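Local coordinates for cytochrome c, putative (Shewanella oneidensis, PDB 1SP3), which carries eight c-type hemes and probably acts as a respiratory tetrathionate reductase, passing electrons from heme to heme, at residues T36-W41 with H190-N195; E42-Q45 with R50-V53; W250-A255 with G355-F360. One frame throughout, in Å; residues are numbered along the deposited sequence.

How the contacts relate
Contacts 1 and 2 share one heme c, and they illustrate how short segments of a multiheme cytochrome are organised around a cofactor. Their centres are 14 Å apart, and they meet where Ser37 CB lies 3.6 Å from Glu42 O. Helix 37-40 of contact 1 leads straight into the hairpin of strands 44-47 and 50-53, which makes contact 2, before the chain returns much later at 190-195. Contact 3 comes after both, joining the turn that follows strand 246-251 to helix 356-359. Its centre is about 32 Å from contact 1, across the chain's centre, and about 30 Å from contact 2. Contacts 1 and 2 thus form one heme-binding region, while contact 3 ties together a separate part built on the large mixed sheet.

Contact 1: T36-W41 with H190-N195; sequences TSHWTW and HQISGN. With HEC (heme c), chain F.
Thr36 and Gln191 run alongside in opposite senses, and the methyl CG2 of Thr36 lies 3.4 Å from both Gln191 OE1 and His190 O. The other packing pair is nearly perpendicular: Ile192 CD1 reaches the His38 ring obliquely, 3.6 Å from CE1.

Hydrogen bonding between the segments runs through water. One water, in the plane of the His38 ring, accepts from His38 ND1 at 3.1 Å and donates to Thr36 OG1 and His190 O, which probably helps fix the imidazole's rotation. Two more waters tie the Gln191 amide to Ser37 N and Ser37 OG. A bend at chi2 (56°) turns that amide back, where NE2 donates to Ile192 O from above the carbonyl plane.

Both segments also carry heme ligands. His38 NE2 ligates heme iron at 2.0 Å, with His143 as the second axial histidine, and Ser37 OG donates to propionate O1A at 2.5 Å. His190 ligates the iron of a different heme together with His102.

Thr36 OG1 accepts from His38 N as N-cap of helix 37-40 and is hydrogen-bonded to Met33 O; the preceding helix 15-34 touches His190 through Gln29 and Met33, while strand 191-192 pairs antiparallel with 187-188.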
loop_
_atom_site.group_PDB
_atom_site.type_symbol
_atom_site.label_atom_id
_atom_site.label_comp_id
_atom_site.label_asym_id
_atom_site.label_seq_id
_atom_site.Cartn_x
_atom_site.Cartn_y
_atom_site.Cartn_z
ATOM N N THR A 36 14.882 6.179 7.081
ATOM C CA THR A 36 13.920 6.082 5.993
ATOM C C THR A 36 12.566 5.753 6.396
ATOM O O THR A 36 12.371 5.325 7.543
ATOM C CB THR A 36 14.290 5.062 4.947
ATOM O OG1 THR A 36 14.061 3.766 5.490
ATOM C CG2 THR A 36 15.788 5.179 4.485
ATOM N N SER A 37 11.602 5.868 5.455
ATOM C CA SER A 37 10.214 5.527 5.826
ATOM C C SER A 37 10.037 4.041 6.248
ATOM O O SER A 37 9.079 3.701 6.975
ATOM C CB SER A 37 9.218 5.917 4.752
ATOM O OG SER A 37 9.327 5.042 3.733
ATOM N N HIS A 38 10.925 3.153 5.811
ATOM C CA HIS A 38 10.760 1.731 6.241
ATOM C C HIS A 38 10.887 1.587 7.738
ATOM O O HIS A 38 10.424 0.659 8.290
ATOM C CB HIS A 38 11.740 0.811 5.531
ATOM C CG HIS A 38 11.164 0.264 4.262
ATOM N ND1 HIS A 38 11.545 0.719 3.019
ATOM C CD2 HIS A 38 10.132 -0.592 4.052
ATOM C CE1 HIS A 38 10.811 0.112 2.096
ATOM N NE2 HIS A 38 9.942 -0.683 2.695
ATOM N N TRP A 39 11.615 2.503 8.362
ATOM C CA TRP A 39 11.771 2.513 9.799
ATOM C C TRP A 39 10.776 3.484 10.440
ATOM O O TRP A 39 10.162 3.113 11.391
ATOM C CB TRP A 39 13.171 3.013 10.135
ATOM C CG TRP A 39 13.427 3.115 11.586
ATOM C CD1 TRP A 39 13.750 4.260 12.299
ATOM C CD2 TRP A 39 13.450 2.026 12.547
ATOM N NE1 TRP A 39 13.914 3.946 13.618
ATOM C CE2 TRP A 39 13.772 2.582 13.793
ATOM C CE3 TRP A 39 13.230 0.605 12.463
ATOM C CZ2 TRP A 39 13.837 1.815 14.958
ATOM C CZ3 TRP A 39 13.314 -0.149 13.630
ATOM C CH2 TRP A 39 13.633 0.464 14.863
ATOM N N THR A 40 10.698 4.734 10.003
ATOM C CA THR A 40 9.858 5.676 10.701
ATOM C C THR A 40 8.365 5.536 10.393
ATOM O O THR A 40 7.562 6.072 11.163
ATOM C CB THR A 40 10.239 7.072 10.352
ATOM O OG1 THR A 40 10.074 7.229 8.925
ATOM C CG2 THR A 40 11.783 7.337 10.649
ATOM N N TRP A 41 8.000 4.959 9.226
ATOM C CA TRP A 41 6.593 4.955 8.789
ATOM C C TRP A 41 6.081 6.380 8.612
ATOM O O TRP A 41 4.861 6.687 8.743
ATOM C CB TRP A 41 5.687 4.148 9.756
ATOM C CG TRP A 41 5.753 2.588 9.444
ATOM C CD1 TRP A 41 6.670 1.926 8.622
ATOM C CD2 TRP A 41 4.926 1.576 10.006
ATOM N NE1 TRP A 41 6.396 0.577 8.604
ATOM C CE2 TRP A 41 5.337 0.327 9.437
ATOM C CE3 TRP A 41 3.834 1.587 10.930
ATOM C CZ2 TRP A 41 4.733 -0.872 9.760
ATOM C CZ3 TRP A 41 3.240 0.371 11.238
ATOM C CH2 TRP A 41 3.682 -0.849 10.648
ATOM N N HIS A 190 20.458 2.132 1.867
ATOM C CA HIS A 190 19.185 1.684 2.350
ATOM C C HIS A 190 18.080 2.651 2.129
ATOM O O HIS A 190 17.067 2.507 2.765
ATOM C CB HIS A 190 19.253 1.398 3.834
ATOM C CG HIS A 190 19.813 0.068 4.083
ATOM N ND1 HIS A 190 21.155 -0.142 4.178
ATOM C CD2 HIS A 190 19.230 -1.149 4.074
ATOM C CE1 HIS A 190 21.384 -1.440 4.327
ATOM N NE2 HIS A 190 20.219 -2.076 4.256
ATOM N N GLN A 191 18.298 3.670 1.289
ATOM C CA GLN A 191 17.127 4.406 0.698
ATOM C C GLN A 191 16.652 3.709 -0.590
ATOM O O GLN A 191 17.300 3.723 -1.624
ATOM C CB GLN A 191 17.352 5.897 0.500
ATOM C CG GLN A 191 15.976 6.622 0.086
ATOM C CD GLN A 191 14.743 6.461 1.047
ATOM O OE1 GLN A 191 14.629 7.229 2.020
ATOM N NE2 GLN A 191 13.794 5.488 0.746
ATOM N N ILE A 192 15.545 3.031 -0.466
ATOM C CA ILE A 192 14.940 2.302 -1.541
ATOM C C ILE A 192 14.148 3.293 -2.340
ATOM O O ILE A 192 13.235 3.944 -1.832
ATOM C CB ILE A 192 14.048 1.221 -0.942
ATOM C CG1 ILE A 192 14.870 0.198 -0.169
ATOM C CG2 ILE A 192 13.221 0.456 -2.030
ATOM C CD1 ILE A 192 14.018 -0.717 0.639
ATOM N N SER A 193 14.491 3.425 -3.615
ATOM C CA SER A 193 13.888 4.458 -4.388
ATOM C C SER A 193 12.475 4.058 -4.847
ATOM O O SER A 193 11.997 2.967 -4.572
ATOM C CB SER A 193 14.838 4.869 -5.522
ATOM O OG SER A 193 14.766 3.864 -6.491
ATOM N N GLY A 194 11.750 4.979 -5.423
ATOM C CA GLY A 194 10.315 4.778 -5.688
ATOM C C GLY A 194 9.299 5.694 -4.979
ATOM O O GLY A 194 9.163 5.716 -3.726
ATOM N N ASN A 195 8.537 6.417 -5.774
ATOM C CA ASN A 195 7.533 7.353 -5.214
ATOM C C ASN A 195 6.250 6.627 -4.862
ATOM O O ASN A 195 5.628 5.975 -5.769
ATOM C CB ASN A 195 7.115 8.407 -6.268
ATOM C CG ASN A 195 8.251 9.403 -6.637
ATOM O OD1 ASN A 195 9.290 9.447 -5.982
ATOM N ND2 ASN A 195 8.031 10.208 -7.703
HETATM FE FE HEC F . 8.536 -1.681 1.679
HETATM C CHA HEC F . 6.901 1.281 1.581
HETATM C CHB HEC F . 9.755 -1.048 -1.449
HETATM C CHC HEC F . 10.623 -4.338 1.994
HETATM C CHD HEC F . 6.978 -2.405 4.632
HETATM N NA HEC F . 8.359 -0.185 0.327
HETATM C C1A HEC F . 7.596 0.917 0.457
HETATM C C2A HEC F . 7.743 1.769 -0.689
HETATM C C3A HEC F . 8.567 1.146 -1.530
HETATM C C4A HEC F . 8.951 -0.095 -0.920
HETATM C CMA HEC F . 8.940 1.638 -2.958
HETATM C CAA HEC F . 6.954 3.145 -0.892
HETATM C CBA HEC F . 7.777 4.387 -0.543
HETATM C CGA HEC F . 7.458 4.825 0.872
HETATM O O1A HEC F . 8.305 5.536 1.499
HETATM O O2A HEC F . 6.314 4.549 1.344
HETATM N NB HEC F . 9.921 -2.532 0.470
HETATM C C1B HEC F . 10.279 -2.122 -0.764
HETATM C C2B HEC F . 11.213 -3.071 -1.324
HETATM C C3B HEC F . 11.435 -4.007 -0.406
HETATM C C4B HEC F . 10.647 -3.655 0.763
HETATM C CMB HEC F . 11.731 -2.860 -2.772
HETATM C CAB HEC F . 12.484 -5.167 -0.399
HETATM C CBB HEC F . 13.796 -4.765 -0.618
HETATM N NC HEC F . 8.771 -3.089 3.017
HETATM C C1C HEC F . 9.710 -4.134 2.988
HETATM C C2C HEC F . 9.445 -4.992 4.101
HETATM C C3C HEC F . 8.478 -4.429 4.825
HETATM C C4C HEC F . 8.004 -3.229 4.185
HETATM C CMC HEC F . 10.153 -6.337 4.415
HETATM C CAC HEC F . 7.943 -5.041 6.116
HETATM C CBC HEC F . 8.808 -5.213 7.203
HETATM N ND HEC F . 7.099 -0.773 2.869
HETATM C C1D HEC F . 6.605 -1.219 4.086
HETATM C C2D HEC F . 5.745 -0.244 4.686
HETATM C C3D HEC F . 5.794 0.919 3.764
HETATM C C4D HEC F . 6.648 0.505 2.662
HETATM C CMD HEC F . 4.924 -0.241 6.007
HETATM C CAD HEC F . 5.066 2.285 3.923
HETATM C CBD HEC F . 6.137 3.119 4.597
HETATM C CGD HEC F . 5.574 4.497 4.923
HETATM O O1D HEC F . 5.526 5.320 3.976
HETATM O O2D HEC F . 5.160 4.812 6.085
HETATM O O HOH W 1 13.987 2.518 2.525
HETATM O O HOH W 2 12.104 7.494 3.318
HETATM O O HOH W 3 11.558 3.996 2.615
#

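Contact 2: E42-Q45 with R50-V53; sequences ELEQ and RTVV. With HEC (heme c), chain F.
Gln45 and Val52 face each other as an antiparallel hydrogen-bonded pair, each backbone N giving a nearly straight bond to the other's O. Gln45 N to Val52 O and Val52 N to Gln45 O are both 2.9 Å, with angles at hydrogen of 169° and 172°. The next pair, Glu44 with Val53, is non-hydrogen-bonded; here Glu44 CA makes a CA-H...O contact of 3.4 Å with Val52 O.

Outside this ladder the side chains touch lightly. Glu44 sends CG away from its own N (chi1 177°) and extends past Thr51, its CG lying 3.5 Å from Thr51 CG2. Glu42 lays its carboxylate against a methyl, OE2 being 3.5 Å from Val53 CG1, while the same oxygen is hydrogen-bonded to Asn58 ND2. Gln45 OE1 is held by Arg54, and Arg50 forms a salt bridge with Asp302.

Leu43 turns its branches to the heme instead: CD1 is 3.2 Å from propionate oxygen O1D and CD2 is 3.5 Å from O1A of the other propionate. Replacing Leu43 by an alanine removes both methyls and is likely to leave a gap beside the propionates and let them move more.

The pairing belongs to the hairpin of strands 44-47 and 50-53, a two-stranded sheet directly after helix 37-40, with Met299 of a loop against Arg50 and Val52.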
loop_
_atom_site.group_PDB
_atom_site.type_symbol
_atom_site.label_atom_id
_atom_site.label_comp_id
_atom_site.label_asym_id
_atom_site.label_seq_id
_atom_site.Cartn_x
_atom_site.Cartn_y
_atom_site.Cartn_z
ATOM N N GLU A 42 6.995 7.274 8.280
ATOM C CA GLU A 42 6.586 8.672 8.008
ATOM C C GLU A 42 7.113 9.175 6.727
ATOM O O GLU A 42 8.260 8.907 6.414
ATOM C CB GLU A 42 7.022 9.614 9.112
ATOM C CG GLU A 42 6.340 9.266 10.447
ATOM C CD GLU A 42 6.370 10.387 11.462
ATOM O OE1 GLU A 42 7.531 10.795 11.793
ATOM O OE2 GLU A 42 5.248 10.814 11.973
ATOM N N LEU A 43 6.276 9.925 6.014
ATOM C CA LEU A 43 6.619 10.599 4.780
ATOM C C LEU A 43 6.069 12.035 4.813
ATOM O O LEU A 43 4.965 12.264 5.282
ATOM C CB LEU A 43 5.940 9.928 3.590
ATOM C CG LEU A 43 6.623 8.667 3.029
ATOM C CD1 LEU A 43 5.672 7.919 2.104
ATOM C CD2 LEU A 43 8.006 8.937 2.371
ATOM N N GLU A 44 6.774 12.999 4.217
ATOM C CA GLU A 44 6.151 14.285 4.046
ATOM C C GLU A 44 5.330 14.278 2.768
ATOM O O GLU A 44 5.759 13.784 1.748
ATOM C CB GLU A 44 7.226 15.393 4.049
ATOM C CG GLU A 44 6.653 16.794 3.793
ATOM C CD GLU A 44 7.711 17.904 3.894
ATOM O OE1 GLU A 44 8.598 17.939 2.975
ATOM O OE2 GLU A 44 7.653 18.720 4.884
ATOM N N GLN A 45 4.152 14.840 2.776
ATOM C CA GLN A 45 3.371 14.892 1.544
ATOM C C GLN A 45 2.697 16.251 1.375
ATOM O O GLN A 45 2.053 16.749 2.314
ATOM C CB GLN A 45 2.324 13.759 1.533
ATOM C CG GLN A 45 1.541 13.581 0.266
ATOM C CD GLN A 45 0.648 12.348 0.358
ATOM O OE1 GLN A 45 0.857 11.541 1.230
ATOM N NE2 GLN A 45 -0.320 12.217 -0.507
ATOM N N ARG A 50 -2.072 22.192 1.895
ATOM C CA ARG A 50 -1.206 22.090 3.092
ATOM C C ARG A 50 -0.136 20.997 2.908
ATOM O O ARG A 50 -0.361 20.042 2.147
ATOM C CB ARG A 50 -2.030 21.781 4.365
ATOM C CG ARG A 50 -3.072 20.655 4.187
ATOM C CD ARG A 50 -3.875 20.172 5.474
ATOM N NE ARG A 50 -4.791 19.116 5.061
ATOM C CZ ARG A 50 -5.593 18.400 5.848
ATOM N NH1 ARG A 50 -5.621 18.603 7.188
ATOM N NH2 ARG A 50 -6.377 17.445 5.247
ATOM N N THR A 51 1.027 21.143 3.568
ATOM C CA THR A 51 2.018 20.043 3.674
ATOM C C THR A 51 1.846 19.293 5.020
ATOM O O THR A 51 1.652 19.910 6.089
ATOM C CB THR A 51 3.464 20.537 3.530
ATOM O OG1 THR A 51 3.628 21.109 2.239
ATOM C CG2 THR A 51 4.429 19.426 3.524
ATOM N N VAL A 52 1.825 17.960 4.937
ATOM C CA VAL A 52 1.564 17.161 6.120
ATOM C C VAL A 52 2.624 16.126 6.270
ATOM O O VAL A 52 3.397 15.861 5.378
ATOM C CB VAL A 52 0.177 16.401 6.086
ATOM C CG1 VAL A 52 -0.984 17.389 6.250
ATOM C CG2 VAL A 52 0.047 15.509 4.806
ATOM N N VAL A 53 2.655 15.573 7.461
ATOM C CA VAL A 53 3.398 14.372 7.738
ATOM C C VAL A 53 2.431 13.195 7.653
ATOM O O VAL A 53 1.547 13.042 8.461
ATOM C CB VAL A 53 4.231 14.483 9.040
ATOM C CG1 VAL A 53 4.889 13.096 9.377
ATOM C CG2 VAL A 53 5.348 15.538 8.813
HETATM FE FE HEC F . 8.536 -1.681 1.679
HETATM C CHA HEC F . 6.901 1.281 1.581
HETATM C CHB HEC F . 9.755 -1.048 -1.449
HETATM C CHC HEC F . 10.623 -4.338 1.994
HETATM C CHD HEC F . 6.978 -2.405 4.632
HETATM N NA HEC F . 8.359 -0.185 0.327
HETATM C C1A HEC F . 7.596 0.917 0.457
HETATM C C2A HEC F . 7.743 1.769 -0.689
HETATM C C3A HEC F . 8.567 1.146 -1.530
HETATM C C4A HEC F . 8.951 -0.095 -0.920
HETATM C CMA HEC F . 8.940 1.638 -2.958
HETATM C CAA HEC F . 6.954 3.145 -0.892
HETATM C CBA HEC F . 7.777 4.387 -0.543
HETATM C CGA HEC F . 7.458 4.825 0.872
HETATM O O1A HEC F . 8.305 5.536 1.499
HETATM O O2A HEC F . 6.314 4.549 1.344
HETATM N NB HEC F . 9.921 -2.532 0.470
HETATM C C1B HEC F . 10.279 -2.122 -0.764
HETATM C C2B HEC F . 11.213 -3.071 -1.324
HETATM C C3B HEC F . 11.435 -4.007 -0.406
HETATM C C4B HEC F . 10.647 -3.655 0.763
HETATM C CMB HEC F . 11.731 -2.860 -2.772
HETATM C CAB HEC F . 12.484 -5.167 -0.399
HETATM C CBB HEC F . 13.796 -4.765 -0.618
HETATM N NC HEC F . 8.771 -3.089 3.017
HETATM C C1C HEC F . 9.710 -4.134 2.988
HETATM C C2C HEC F . 9.445 -4.992 4.101
HETATM C C3C HEC F . 8.478 -4.429 4.825
HETATM C C4C HEC F . 8.004 -3.229 4.185
HETATM C CMC HEC F . 10.153 -6.337 4.415
HETATM C CAC HEC F . 7.943 -5.041 6.116
HETATM C CBC HEC F . 8.808 -5.213 7.203
HETATM N ND HEC F . 7.099 -0.773 2.869
HETATM C C1D HEC F . 6.605 -1.219 4.086
HETATM C C2D HEC F . 5.745 -0.244 4.686
HETATM C C3D HEC F . 5.794 0.919 3.764
HETATM C C4D HEC F . 6.648 0.505 2.662
HETATM C CMD HEC F . 4.924 -0.241 6.007
HETATM C CAD HEC F . 5.066 2.285 3.923
HETATM C CBD HEC F . 6.137 3.119 4.597
HETATM C CGD HEC F . 5.574 4.497 4.923
HETATM O O1D HEC F . 5.526 5.320 3.976
HETATM O O2D HEC F . 5.160 4.812 6.085
#

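Contact 3: W250-A255 with G355-F360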
loop_
_atom_site.group_PDB
_atom_site.type_symbol
_atom_site.label_atom_id
_atom_site.label_comp_id
_atom_site.label_asym_id
_atom_site.label_seq_id
_atom_site.Cartn_x
_atom_site.Cartn_y
_atom_site.Cartn_z
ATOM N N TRP A 250 -15.304 -3.022 1.666
ATOM C CA TRP A 250 -15.307 -3.397 3.083
ATOM C C TRP A 250 -16.324 -2.452 3.791
ATOM O O TRP A 250 -16.018 -1.279 4.110
ATOM C CB TRP A 250 -13.917 -3.203 3.702
ATOM C CG TRP A 250 -13.737 -3.791 5.064
ATOM C CD1 TRP A 250 -14.704 -3.958 6.078
ATOM C CD2 TRP A 250 -12.490 -4.252 5.622
ATOM N NE1 TRP A 250 -14.088 -4.479 7.192
ATOM C CE2 TRP A 250 -12.743 -4.673 6.933
ATOM C CE3 TRP A 250 -11.183 -4.322 5.133
ATOM C CZ2 TRP A 250 -11.757 -5.192 7.748
ATOM C CZ3 TRP A 250 -10.199 -4.854 5.930
ATOM C CH2 TRP A 250 -10.483 -5.269 7.233
ATOM N N ASP A 251 -17.496 -3.033 4.092
ATOM C CA ASP A 251 -18.537 -2.409 4.864
ATOM C C ASP A 251 -18.465 -2.869 6.322
ATOM O O ASP A 251 -18.919 -4.015 6.690
ATOM C CB ASP A 251 -19.887 -2.822 4.248
ATOM C CG ASP A 251 -21.071 -2.090 4.873
ATOM O OD1 ASP A 251 -20.894 -1.376 5.904
ATOM O OD2 ASP A 251 -22.207 -2.153 4.335
ATOM N N TRP A 252 -17.907 -1.999 7.148
ATOM C CA TRP A 252 -17.764 -2.227 8.600
ATOM C C TRP A 252 -19.127 -2.101 9.343
ATOM O O TRP A 252 -19.266 -2.562 10.433
ATOM C CB TRP A 252 -16.829 -1.182 9.210
ATOM C CG TRP A 252 -15.337 -1.427 9.111
ATOM C CD1 TRP A 252 -14.467 -0.852 8.218
ATOM C CD2 TRP A 252 -14.538 -2.284 9.950
ATOM N NE1 TRP A 252 -13.191 -1.298 8.456
ATOM C CE2 TRP A 252 -13.208 -2.181 9.511
ATOM C CE3 TRP A 252 -14.818 -3.111 11.060
ATOM C CZ2 TRP A 252 -12.128 -2.874 10.148
ATOM C CZ3 TRP A 252 -13.780 -3.835 11.630
ATOM C CH2 TRP A 252 -12.444 -3.687 11.201
ATOM N N SER A 253 -20.120 -1.465 8.739
ATOM C CA SER A 253 -21.379 -1.158 9.426
ATOM C C SER A 253 -22.147 -2.376 9.846
ATOM O O SER A 253 -22.819 -2.376 10.876
ATOM C CB SER A 253 -22.274 -0.233 8.564
ATOM O OG SER A 253 -22.720 -0.946 7.414
ATOM N N THR A 254 -22.052 -3.425 9.046
ATOM C CA THR A 254 -22.673 -4.679 9.353
ATOM C C THR A 254 -21.913 -5.588 10.346
ATOM O O THR A 254 -22.398 -6.689 10.664
ATOM C CB THR A 254 -22.905 -5.452 8.023
ATOM O OG1 THR A 254 -21.641 -5.670 7.372
ATOM C CG2 THR A 254 -23.792 -4.634 7.025
ATOM N N ALA A 255 -20.742 -5.167 10.836
ATOM C CA ALA A 255 -19.975 -6.050 11.761
ATOM C C ALA A 255 -20.807 -6.308 13.018
ATOM O O ALA A 255 -21.663 -5.462 13.378
ATOM C CB ALA A 255 -18.629 -5.436 12.167
ATOM N N GLY A 355 -10.677 -3.864 22.478
ATOM C CA GLY A 355 -10.886 -3.825 21.038
ATOM C C GLY A 355 -12.130 -4.480 20.457
ATOM O O GLY A 355 -12.651 -5.487 20.971
ATOM N N TYR A 356 -12.577 -3.936 19.322
ATOM C CA TYR A 356 -13.809 -4.384 18.697
ATOM C C TYR A 356 -13.832 -5.878 18.502
ATOM O O TYR A 356 -14.870 -6.534 18.753
ATOM C CB TYR A 356 -14.061 -3.688 17.337
ATOM C CG TYR A 356 -15.440 -4.016 16.836
ATOM C CD1 TYR A 356 -16.569 -3.471 17.445
ATOM C CD2 TYR A 356 -15.625 -4.958 15.840
ATOM C CE1 TYR A 356 -17.853 -3.784 16.983
ATOM C CE2 TYR A 356 -16.910 -5.295 15.391
ATOM C CZ TYR A 356 -17.995 -4.685 15.938
ATOM O OH TYR A 356 -19.244 -5.052 15.502
ATOM N N TRP A 357 -12.690 -6.397 18.034
ATOM C CA TRP A 357 -12.576 -7.841 17.761
ATOM C C TRP A 357 -12.717 -8.780 18.990
ATOM O O TRP A 357 -13.027 -9.982 18.805
ATOM C CB TRP A 357 -11.314 -8.188 17.003
ATOM C CG TRP A 357 -11.305 -7.671 15.634
ATOM C CD1 TRP A 357 -12.387 -7.261 14.877
ATOM C CD2 TRP A 357 -10.149 -7.460 14.832
ATOM N NE1 TRP A 357 -11.956 -6.817 13.647
ATOM C CE2 TRP A 357 -10.590 -6.937 13.583
ATOM C CE3 TRP A 357 -8.771 -7.697 15.026
ATOM C CZ2 TRP A 357 -9.695 -6.598 12.539
ATOM C CZ3 TRP A 357 -7.885 -7.376 14.012
ATOM C CH2 TRP A 357 -8.355 -6.815 12.771
ATOM N N SER A 358 -12.522 -8.253 20.205
ATOM C CA SER A 358 -12.967 -9.070 21.350
ATOM C C SER A 358 -14.285 -8.670 22.001
ATOM O O SER A 358 -15.080 -9.532 22.354
ATOM C CB SER A 358 -11.888 -9.339 22.401
ATOM O OG SER A 358 -11.193 -8.170 22.663
ATOM N N GLU A 359 -14.523 -7.388 22.170
ATOM C CA GLU A 359 -15.723 -6.972 22.873
ATOM C C GLU A 359 -16.948 -6.635 21.955
ATOM O O GLU A 359 -18.062 -6.788 22.402
ATOM C CB GLU A 359 -15.400 -5.867 23.873
ATOM C CG GLU A 359 -14.491 -6.288 25.035
ATOM C CD GLU A 359 -15.092 -7.390 25.930
ATOM O OE1 GLU A 359 -16.325 -7.391 26.228
ATOM O OE2 GLU A 359 -14.309 -8.283 26.334
ATOM N N PHE A 360 -16.745 -6.222 20.694
ATOM C CA PHE A 360 -17.856 -6.046 19.732
ATOM C C PHE A 360 -18.727 -4.895 20.143
ATOM O O PHE A 360 -19.933 -4.853 19.852
ATOM C CB PHE A 360 -18.723 -7.295 19.515
ATOM C CG PHE A 360 -17.987 -8.409 18.824
ATOM C CD1 PHE A 360 -17.680 -9.578 19.506
ATOM C CD2 PHE A 360 -17.533 -8.253 17.506
ATOM C CE1 PHE A 360 -16.920 -10.622 18.868
ATOM C CE2 PHE A 360 -16.802 -9.237 16.881
ATOM C CZ PHE A 360 -16.500 -10.447 17.567
#
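Trp252 meets Trp357 with the edge of its indole, the two side chains standing roughly square to one another: Trp357 NE1 lies near the plane of the Trp252 ring, 4.0 Å from CH2. One face of Trp252 is taken by its neighbour Trp250, whose NE1 stands 3.4 Å above the plane, over the ring centre. In return, Trp252 NE1 sits over a face of Trp250, offset toward the rim. Phe360 CA lies over one face of the Tyr356 ring, and Tyr356 also stacks with Trp362.

The Tyr356 ring extends toward Ala255 because CG points away from the backbone N (chi1 -171°), and Ala255 CB approaches it obliquely, 3.7 Å from CE2. The phenol oxygen OH comes 3.2 Å from Ala255 C. Ala255 is presented by a tight turn in which its N bonds to Trp252 O, overlapping an Asx turn made by Asp251 OD1 and Ser253 N.

The indole N-H groups of Trp250 and Trp252 find Lys275 O and Phe63 O, and the Trp357 side chain comes within about 5 Å of a heme c. Chemically, this is a mainly aromatic and apolar join between the turn after strand 246-251 and helix 356-359, its indole nitrogens satisfied outside the two segments.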